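Local coordinates for protein Non-reducing end beta-L-arabinofuranosidase (Bacteroides thetaiotaomicron, PDB 5MQO) that probably hydrolyses glycosidic bonds in complex plant pectin as a family GH127 enzyme, apparently acting as an aceric acidase in a gut bacterium, at residues K135-R138 with Y142-T145; Y192-L197 with V218-F223; K105-V110 with D127-C132. All blocks are in the same frame, centred on the assembly; numbering follows the deposited sequence.

Contact 1: residues K135-R138 with Y142-T145; sequences KAQR and YIHT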
loop_
_atom_site.group_PDB
_atom_site.type_symbol
_atom_site.label_atom_id
_atom_site.label_comp_id
_atom_site.label_asym_id
_atom_site.label_seq_id
_atom_site.Cartn_x
_atom_site.Cartn_y
_atom_site.Cartn_z
ATOM N N LYS A 135 -5.864 24.482 -21.654
ATOM C CA LYS A 135 -6.651 24.923 -22.810
ATOM C C LYS A 135 -8.135 24.488 -22.666
ATOM O O LYS A 135 -9.049 25.225 -23.061
ATOM C CB LYS A 135 -6.020 24.385 -24.111
ATOM C CG LYS A 135 -6.424 25.123 -25.389
ATOM C CD LYS A 135 -5.752 24.542 -26.638
ATOM C CE LYS A 135 -6.409 23.226 -27.056
ATOM N NZ LYS A 135 -5.932 22.698 -28.362
ATOM N N ALA A 136 -8.358 23.319 -22.055
ATOM C CA ALA A 136 -9.691 22.739 -21.884
ATOM C C ALA A 136 -10.528 23.210 -20.679
ATOM O O ALA A 136 -11.716 22.911 -20.610
ATOM C CB ALA A 136 -9.564 21.232 -21.828
ATOM N N GLN A 137 -9.934 23.908 -19.721
ATOM C CA GLN A 137 -10.655 24.259 -18.487
ATOM C C GLN A 137 -11.492 25.527 -18.661
ATOM O O GLN A 137 -11.033 26.468 -19.298
ATOM C CB GLN A 137 -9.640 24.460 -17.359
ATOM C CG GLN A 137 -10.241 24.525 -15.966
ATOM C CD GLN A 137 -9.188 24.613 -14.881
ATOM O OE1 GLN A 137 -8.110 25.134 -15.100
ATOM N NE2 GLN A 137 -9.502 24.102 -13.701
ATOM N N ARG A 138 -12.692 25.589 -18.083
ATOM C CA ARG A 138 -13.452 26.868 -18.055
ATOM C C ARG A 138 -12.880 27.904 -17.045
ATOM O O ARG A 138 -11.866 27.665 -16.385
ATOM C CB ARG A 138 -14.936 26.616 -17.779
ATOM C CG ARG A 138 -15.593 25.676 -18.766
ATOM C CD ARG A 138 -17.111 25.805 -18.729
ATOM N NE ARG A 138 -17.724 25.673 -17.385
ATOM C CZ ARG A 138 -18.715 24.835 -17.051
ATOM N NH1 ARG A 138 -19.275 23.993 -17.929
ATOM N NH2 ARG A 138 -19.174 24.859 -15.813
ATOM N N TYR A 142 -14.439 23.968 -14.173
ATOM C CA TYR A 142 -14.884 22.752 -14.867
ATOM C C TYR A 142 -13.883 22.326 -15.917
ATOM O O TYR A 142 -13.175 23.172 -16.472
ATOM C CB TYR A 142 -16.196 23.022 -15.591
ATOM C CG TYR A 142 -16.995 21.796 -15.954
ATOM C CD1 TYR A 142 -17.653 21.077 -14.962
ATOM C CD2 TYR A 142 -17.150 21.379 -17.289
ATOM C CE1 TYR A 142 -18.427 19.968 -15.263
ATOM C CE2 TYR A 142 -17.924 20.261 -17.607
ATOM C CZ TYR A 142 -18.566 19.562 -16.581
ATOM O OH TYR A 142 -19.350 18.456 -16.818
ATOM N N ILE A 143 -13.823 21.026 -16.194
ATOM C CA ILE A 143 -13.111 20.527 -17.378
ATOM C C ILE A 143 -13.989 19.558 -18.166
ATOM O O ILE A 143 -14.585 18.642 -17.599
ATOM C CB ILE A 143 -11.752 19.884 -17.033
ATOM C CG1 ILE A 143 -10.863 20.930 -16.347
ATOM C CG2 ILE A 143 -11.103 19.325 -18.302
ATOM C CD1 ILE A 143 -9.458 20.491 -16.036
ATOM N N HIS A 144 -14.064 19.801 -19.477
ATOM C CA HIS A 144 -14.844 18.992 -20.407
ATOM C C HIS A 144 -13.831 17.990 -20.993
ATOM O O HIS A 144 -13.040 18.335 -21.870
ATOM C CB HIS A 144 -15.532 19.910 -21.464
ATOM C CG HIS A 144 -16.768 19.320 -22.091
ATOM N ND1 HIS A 144 -17.892 18.983 -21.363
ATOM C CD2 HIS A 144 -17.057 19.018 -23.381
ATOM C CE1 HIS A 144 -18.809 18.481 -22.171
ATOM N NE2 HIS A 144 -18.329 18.494 -23.401
ATOM N N THR A 145 -13.847 16.764 -20.462
ATOM C CA THR A 145 -12.768 15.760 -20.665
ATOM C C THR A 145 -12.472 15.380 -22.133
ATOM O O THR A 145 -11.296 15.229 -22.499
ATOM C CB THR A 145 -13.029 14.485 -19.816
ATOM O OG1 THR A 145 -13.159 14.860 -18.439
ATOM C CG2 THR A 145 -11.892 13.464 -19.953
#

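Contact 2: residues Y192-L197 with V218-F223; sequences YNLGHL and VKATDF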
loop_
_atom_site.group_PDB
_atom_site.type_symbol
_atom_site.label_atom_id
_atom_site.label_comp_id
_atom_site.label_asym_id
_atom_site.label_seq_id
_atom_site.Cartn_x
_atom_site.Cartn_y
_atom_site.Cartn_z
ATOM N N TYR A 192 -15.841 13.404 -11.057
ATOM C CA TYR A 192 -14.955 12.347 -10.520
ATOM C C TYR A 192 -13.523 12.570 -10.985
ATOM O O TYR A 192 -12.562 12.352 -10.237
ATOM C CB TYR A 192 -15.354 10.936 -11.012
ATOM C CG TYR A 192 -16.789 10.471 -10.792
ATOM C CD1 TYR A 192 -17.137 9.712 -9.668
ATOM C CD2 TYR A 192 -17.792 10.732 -11.746
ATOM C CE1 TYR A 192 -18.437 9.259 -9.478
ATOM C CE2 TYR A 192 -19.095 10.283 -11.561
ATOM C CZ TYR A 192 -19.412 9.550 -10.432
ATOM O OH TYR A 192 -20.702 9.117 -10.269
ATOM N N ASN A 193 -13.399 12.946 -12.255
ATOM C CA ASN A 193 -12.121 13.301 -12.853
ATOM C C ASN A 193 -11.447 14.489 -12.184
ATOM O O ASN A 193 -10.231 14.531 -12.106
ATOM C CB ASN A 193 -12.294 13.572 -14.350
ATOM C CG ASN A 193 -12.398 12.290 -15.160
ATOM O OD1 ASN A 193 -12.597 11.204 -14.607
ATOM N ND2 ASN A 193 -12.238 12.406 -16.475
ATOM N N LEU A 194 -12.228 15.447 -11.697
ATOM C CA LEU A 194 -11.668 16.604 -11.005
ATOM C C LEU A 194 -10.859 16.264 -9.777
ATOM O O LEU A 194 -9.837 16.888 -9.537
ATOM C CB LEU A 194 -12.761 17.607 -10.623
ATOM C CG LEU A 194 -13.370 18.390 -11.791
ATOM C CD1 LEU A 194 -14.051 19.630 -11.240
ATOM C CD2 LEU A 194 -12.360 18.794 -12.865
ATOM N N GLY A 195 -11.292 15.285 -9.005
ATOM C CA GLY A 195 -10.554 14.906 -7.815
ATOM C C GLY A 195 -9.126 14.454 -8.086
ATOM O O GLY A 195 -8.222 14.669 -7.267
ATOM N N HIS A 196 -8.928 13.815 -9.233
ATOM C CA HIS A 196 -7.632 13.329 -9.615
ATOM C C HIS A 196 -6.778 14.441 -10.155
ATOM O O HIS A 196 -5.560 14.421 -9.973
ATOM C CB HIS A 196 -7.769 12.215 -10.630
ATOM C CG HIS A 196 -8.414 11.004 -10.060
ATOM N ND1 HIS A 196 -7.838 10.278 -9.039
ATOM C CD2 HIS A 196 -9.603 10.416 -10.322
ATOM C CE1 HIS A 196 -8.637 9.280 -8.710
ATOM N NE2 HIS A 196 -9.714 9.342 -9.474
ATOM N N LEU A 197 -7.394 15.419 -10.807
ATOM C CA LEU A 197 -6.673 16.624 -11.196
ATOM C C LEU A 197 -6.063 17.336 -9.984
ATOM O O LEU A 197 -4.953 17.840 -10.090
ATOM C CB LEU A 197 -7.569 17.593 -11.974
ATOM C CG LEU A 197 -6.906 18.869 -12.500
ATOM C CD1 LEU A 197 -5.965 18.574 -13.652
ATOM C CD2 LEU A 197 -7.973 19.846 -12.931
ATOM N N VAL A 218 -6.351 24.289 -8.325
ATOM C CA VAL A 218 -7.029 25.232 -7.398
ATOM C C VAL A 218 -8.432 25.641 -7.932
ATOM O O VAL A 218 -9.401 25.761 -7.168
ATOM C CB VAL A 218 -6.193 26.546 -7.137
ATOM C CG1 VAL A 218 -6.959 27.585 -6.293
ATOM C CG2 VAL A 218 -4.865 26.241 -6.471
ATOM N N LYS A 219 -8.525 25.867 -9.241
ATOM C CA LYS A 219 -9.803 26.159 -9.883
ATOM C C LYS A 219 -10.779 24.985 -9.843
ATOM O O LYS A 219 -11.962 25.180 -9.567
ATOM C CB LYS A 219 -9.588 26.596 -11.328
ATOM C CG LYS A 219 -8.929 27.959 -11.468
ATOM C CD LYS A 219 -8.874 28.319 -12.935
ATOM C CE LYS A 219 -8.265 29.683 -13.147
ATOM N NZ LYS A 219 -8.665 30.175 -14.492
ATOM N N ALA A 220 -10.282 23.778 -10.111
ATOM C CA ALA A 220 -11.107 22.555 -10.049
ATOM C C ALA A 220 -11.699 22.369 -8.658
ATOM O O ALA A 220 -12.881 22.009 -8.492
ATOM C CB ALA A 220 -10.279 21.344 -10.419
ATOM N N THR A 221 -10.855 22.626 -7.664
ATOM C CA THR A 221 -11.236 22.535 -6.269
ATOM C C THR A 221 -12.355 23.520 -5.944
ATOM O O THR A 221 -13.337 23.145 -5.279
ATOM C CB THR A 221 -9.998 22.790 -5.377
ATOM O OG1 THR A 221 -8.952 21.873 -5.731
ATOM C CG2 THR A 221 -10.327 22.675 -3.891
ATOM N N ASP A 222 -12.210 24.770 -6.403
ATOM C CA ASP A 222 -13.254 25.814 -6.185
ATOM C C ASP A 222 -14.583 25.403 -6.826
ATOM O O ASP A 222 -15.669 25.620 -6.265
ATOM C CB ASP A 222 -12.796 27.181 -6.699
ATOM C CG ASP A 222 -11.672 27.794 -5.840
ATOM O OD1 ASP A 222 -11.659 27.613 -4.607
ATOM O OD2 ASP A 222 -10.789 28.488 -6.388
ATOM N N PHE A 223 -14.478 24.769 -7.987
ATOM C CA PHE A 223 -15.642 24.242 -8.652
ATOM C C PHE A 223 -16.364 23.161 -7.817
ATOM O O PHE A 223 -17.581 23.197 -7.700
ATOM C CB PHE A 223 -15.302 23.722 -10.049
ATOM C CG PHE A 223 -16.493 23.189 -10.753
ATOM C CD1 PHE A 223 -17.442 24.067 -11.259
ATOM C CD2 PHE A 223 -16.732 21.822 -10.809
ATOM C CE1 PHE A 223 -18.600 23.586 -11.841
ATOM C CE2 PHE A 223 -17.878 21.341 -11.399
ATOM C CZ PHE A 223 -18.820 22.224 -11.917
#

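Contact 3: residues K105-V110 with D127-C132; sequences KWMEGV and DNFIAC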
loop_
_atom_site.group_PDB
_atom_site.type_symbol
_atom_site.label_atom_id
_atom_site.label_comp_id
_atom_site.label_asym_id
_atom_site.label_seq_id
_atom_site.Cartn_x
_atom_site.Cartn_y
_atom_site.Cartn_z
ATOM N N LYS A 105 -3.607 10.436 -13.012
ATOM C CA LYS A 105 -2.835 9.539 -12.132
ATOM C C LYS A 105 -1.509 9.200 -12.768
ATOM O O LYS A 105 -0.504 9.270 -12.106
ATOM C CB LYS A 105 -3.620 8.265 -11.745
ATOM C CG LYS A 105 -4.675 8.526 -10.663
ATOM C CD LYS A 105 -5.488 7.303 -10.283
ATOM C CE LYS A 105 -6.595 7.011 -11.292
ATOM N NZ LYS A 105 -7.492 5.890 -10.878
ATOM N N TRP A 106 -1.526 8.840 -14.051
ATOM C CA TRP A 106 -0.316 8.575 -14.838
ATOM C C TRP A 106 0.663 9.738 -14.703
ATOM O O TRP A 106 1.824 9.560 -14.317
ATOM C CB TRP A 106 -0.682 8.348 -16.321
ATOM C CG TRP A 106 0.514 8.185 -17.276
ATOM C CD1 TRP A 106 1.219 7.042 -17.520
ATOM C CD2 TRP A 106 1.114 9.194 -18.102
ATOM N NE1 TRP A 106 2.212 7.271 -18.428
ATOM C CE2 TRP A 106 2.178 8.582 -18.807
ATOM C CE3 TRP A 106 0.866 10.560 -18.308
ATOM C CZ2 TRP A 106 2.996 9.281 -19.715
ATOM C CZ3 TRP A 106 1.682 11.265 -19.218
ATOM C CH2 TRP A 106 2.739 10.616 -19.904
ATOM N N MET A 107 0.151 10.923 -15.015
ATOM C CA MET A 107 0.899 12.178 -15.017
ATOM C C MET A 107 1.462 12.492 -13.621
ATOM O O MET A 107 2.598 12.927 -13.486
ATOM C CB MET A 107 -0.032 13.278 -15.555
ATOM C CG MET A 107 0.237 14.703 -15.132
ATOM S SD MET A 107 1.528 15.451 -16.103
ATOM C CE MET A 107 1.982 16.689 -14.890
ATOM N N GLU A 108 0.671 12.243 -12.592
ATOM C CA GLU A 108 1.125 12.391 -11.212
ATOM C C GLU A 108 2.328 11.484 -10.966
ATOM O O GLU A 108 3.319 11.880 -10.331
ATOM C CB GLU A 108 -0.016 12.055 -10.252
ATOM C CG GLU A 108 0.270 12.260 -8.777
ATOM C CD GLU A 108 -0.897 11.847 -7.868
ATOM O OE1 GLU A 108 -2.100 11.913 -8.302
ATOM O OE2 GLU A 108 -0.589 11.447 -6.707
ATOM N N GLY A 109 2.225 10.267 -11.484
ATOM C CA GLY A 109 3.340 9.345 -11.543
ATOM C C GLY A 109 4.556 9.882 -12.294
ATOM O O GLY A 109 5.670 9.752 -11.796
ATOM N N VAL A 110 4.356 10.475 -13.475
ATOM C CA VAL A 110 5.468 11.057 -14.229
ATOM C C VAL A 110 6.171 12.141 -13.381
ATOM O O VAL A 110 7.399 12.142 -13.281
ATOM C CB VAL A 110 5.028 11.644 -15.605
ATOM C CG1 VAL A 110 6.150 12.431 -16.253
ATOM C CG2 VAL A 110 4.583 10.558 -16.581
ATOM N N ASP A 127 4.766 19.511 -19.495
ATOM C CA ASP A 127 4.336 20.812 -20.030
ATOM C C ASP A 127 3.377 20.701 -21.202
ATOM O O ASP A 127 2.498 21.553 -21.347
ATOM C CB ASP A 127 5.537 21.659 -20.462
ATOM C CG ASP A 127 6.241 22.340 -19.295
ATOM O OD1 ASP A 127 5.724 22.353 -18.146
ATOM O OD2 ASP A 127 7.322 22.893 -19.548
ATOM N N ASN A 128 3.541 19.670 -22.029
ATOM C CA ASN A 128 2.559 19.386 -23.088
ATOM C C ASN A 128 1.234 18.820 -22.570
ATOM O O ASN A 128 0.170 19.200 -23.046
ATOM C CB ASN A 128 3.144 18.477 -24.177
ATOM C CG ASN A 128 3.988 19.253 -25.168
ATOM O OD1 ASN A 128 3.563 20.310 -25.655
ATOM N ND2 ASN A 128 5.191 18.750 -25.463
ATOM N N PHE A 129 1.291 17.908 -21.609
ATOM C CA PHE A 129 0.066 17.375 -21.014
ATOM C C PHE A 129 -0.737 18.501 -20.366
ATOM O O PHE A 129 -1.940 18.630 -20.592
ATOM C CB PHE A 129 0.388 16.296 -19.981
ATOM C CG PHE A 129 -0.831 15.658 -19.395
ATOM C CD1 PHE A 129 -1.488 14.643 -20.078
ATOM C CD2 PHE A 129 -1.342 16.086 -18.177
ATOM C CE1 PHE A 129 -2.629 14.057 -19.548
ATOM C CE2 PHE A 129 -2.482 15.505 -17.649
ATOM C CZ PHE A 129 -3.129 14.492 -18.335
ATOM N N ILE A 130 -0.028 19.317 -19.593
ATOM C CA ILE A 130 -0.593 20.465 -18.884
ATOM C C ILE A 130 -1.213 21.515 -19.841
ATOM O O ILE A 130 -2.323 22.000 -19.593
ATOM C CB ILE A 130 0.488 21.108 -17.988
ATOM C CG1 ILE A 130 0.883 20.139 -16.871
ATOM C CG2 ILE A 130 0.016 22.424 -17.392
ATOM C CD1 ILE A 130 2.254 20.407 -16.283
ATOM N N ALA A 131 -0.512 21.864 -20.920
ATOM C CA ALA A 131 -1.053 22.789 -21.936
ATOM C C ALA A 131 -2.434 22.381 -22.467
ATOM O O ALA A 131 -3.300 23.233 -22.645
ATOM C CB ALA A 131 -0.080 22.922 -23.095
ATOM N N CYS A 132 -2.621 21.085 -22.724
ATOM C CA CYS A 132 -3.915 20.545 -23.175
ATOM C C CYS A 132 -4.974 20.638 -22.097
ATOM O O CYS A 132 -6.136 20.933 -22.387
ATOM C CB CYS A 132 -3.800 19.075 -23.574
ATOM S SG CYS A 132 -2.663 18.737 -24.925
#

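Contact 1: residues K135-R138 with Y142-T145
Arg138 and Tyr142 meet twice, once through their backbones and once through their side chains, and together they draw the chain back on itself just after helix 120-136. The polar part is a single hydrogen bond: the backbone N of Arg138 donates to the carbonyl O of Tyr142 over 2.9 Å, moderately bent (157°), the donor lying somewhat out of the carbonyl plane. The same oxygen receives a weaker CA-H...O contact from Gln137, whose CA lies 3.4 Å from Tyr142 O.

The second kind of contact sets a flat cation beside an aromatic residue. A bend at the third torsion of Arg138 (chi3 -53°) turns the guanidinium back over Tyr142, so that Tyr142 CB sits above the middle of the guanidinium face, 3.4 Å from Arg138 CZ. Arg138 NH1 comes obliquely to the ring, 3.4 Å from Tyr142 CD2. The guanidinium and ring planes are only 13° apart, yet the group is centred on CB rather than on the ring. Its charge is probably balanced by Asp140 of the intervening turn, which forms a salt bridge with Arg138 NH2 and is likely to limit its rotation.

Apolar contacts make up the rest. Gln137 lays CG against Ile143 CG1 at 3.7 Å, while its amide NE2 goes on to the carbonyl oxygens of Ala216 and Gly141. Ala136 CB faces Ile143 CG2 at 4.3 Å, and Val148 touches both residues. The Tyr142 ring also meets Phe223 edge-to-face, with its CD1 edge to the phenylalanine.

The arrangement is a tight chain reversal at the C-terminal end of a helix, here in a connecting loop of the helical GH127 catalytic domain, whose clan is that of the six-hairpin glycosidases.

Contact 2: residues Y192-L197 with V218-F223
Ala220 and Leu194 mark the point where helices 192-208 and 212-230 come nearest within these segments, their CA atoms 6.1 Å apart. No hydrogen bond crosses between the segments; the contact is made mainly by apolar side chains. Ala220, with only a methyl group to offer, lets the opposing leucines close in: Leu197 CD2 rests 3.7 Å from Ala220 CB, and Leu194 CD2 touches the same methyl at 4.1 Å. The other branch of Leu194 passes beyond the alanine side chain, CD1 lying 3.8 Å from the backbone O of Ala220.

The two segments pass each other at 9.1 Å between axes, their N-to-C directions 141° apart. Successive helices joined by a short turn and running roughly antiparallel form an alpha hairpin, the repeating element of the (alpha/alpha)6 barrel expected of this catalytic domain in the six-hairpin clan.

An aliphatic-aromatic contact extends the seam. Phe223 has its CG anti to the backbone nitrogen (chi1 -179°), which carries the ring across to Leu194; CD1 of the leucine meets Phe223 CD2 at 3.5 Å, the two side chains crossing at about a right angle. Leu197 also packs on Ile143, so the loop that follows helix 120-136 adds to the apolar cluster.

On another flank of helix 212-230, Thr221, whose CB points away from helix 192-208, packs on Met251 and Tyr260 of the next two helices.

Contact 3: residues K105-V110 with D127-C132
A Met-aromatic contact joins Met107 to Phe129, the thioether lying obliquely beside the ring and the root of the same side chain over its face. Met107 SD is 4.5 Å from the centroid of the Phe129 ring. The ring atom nearest to Met107 SD is Phe129 CD2, at 3.6 Å. Met107 CB makes a CH-pi contact with the face, 4.2 Å from the centroid, offset toward the rim.

A bend at the second torsion of the methionine (chi2 81°) sends the chain past the ring, so that the terminal methyl CE reaches Ile130 CD1 at 4.0 Å. His204 and Leu213, from the next two helices, touch both Met107 and Ile130. Were Met107 shortened to an alanine, the Phe129 ring would probably lose its sulfur partner and Ile130 the methyl against it, leaving a gap between helices 102-117 and 120-136.

All three residues are buried and no hydrogen bond spans the segments, which suggests that this alpha hairpin is held here mainly by dispersion, with a probable contribution from the polarisable sulfur beside the ring.

In the fold
From the N terminus, contact 3 comes first, closing the hairpin of helices 102-117 and 120-136. Contact 1 follows at the end of helix 120-136, where it closes a loop of only three residues. An unmodelled stretch, 151-188, separates it from contact 2, which closes the next hairpin, helices 192-208 and 212-230. The three therefore lie in series, none enclosing or crossing another, on the same side of the chain's centre. In space contact 2 touches both of the others: the loop of contact 1 packs on both helices of contact 2, and His196 touches Lys105, linking the second hairpin to helix 102-117. Contacts 1 and 3 adjoin through helix 120-136 itself.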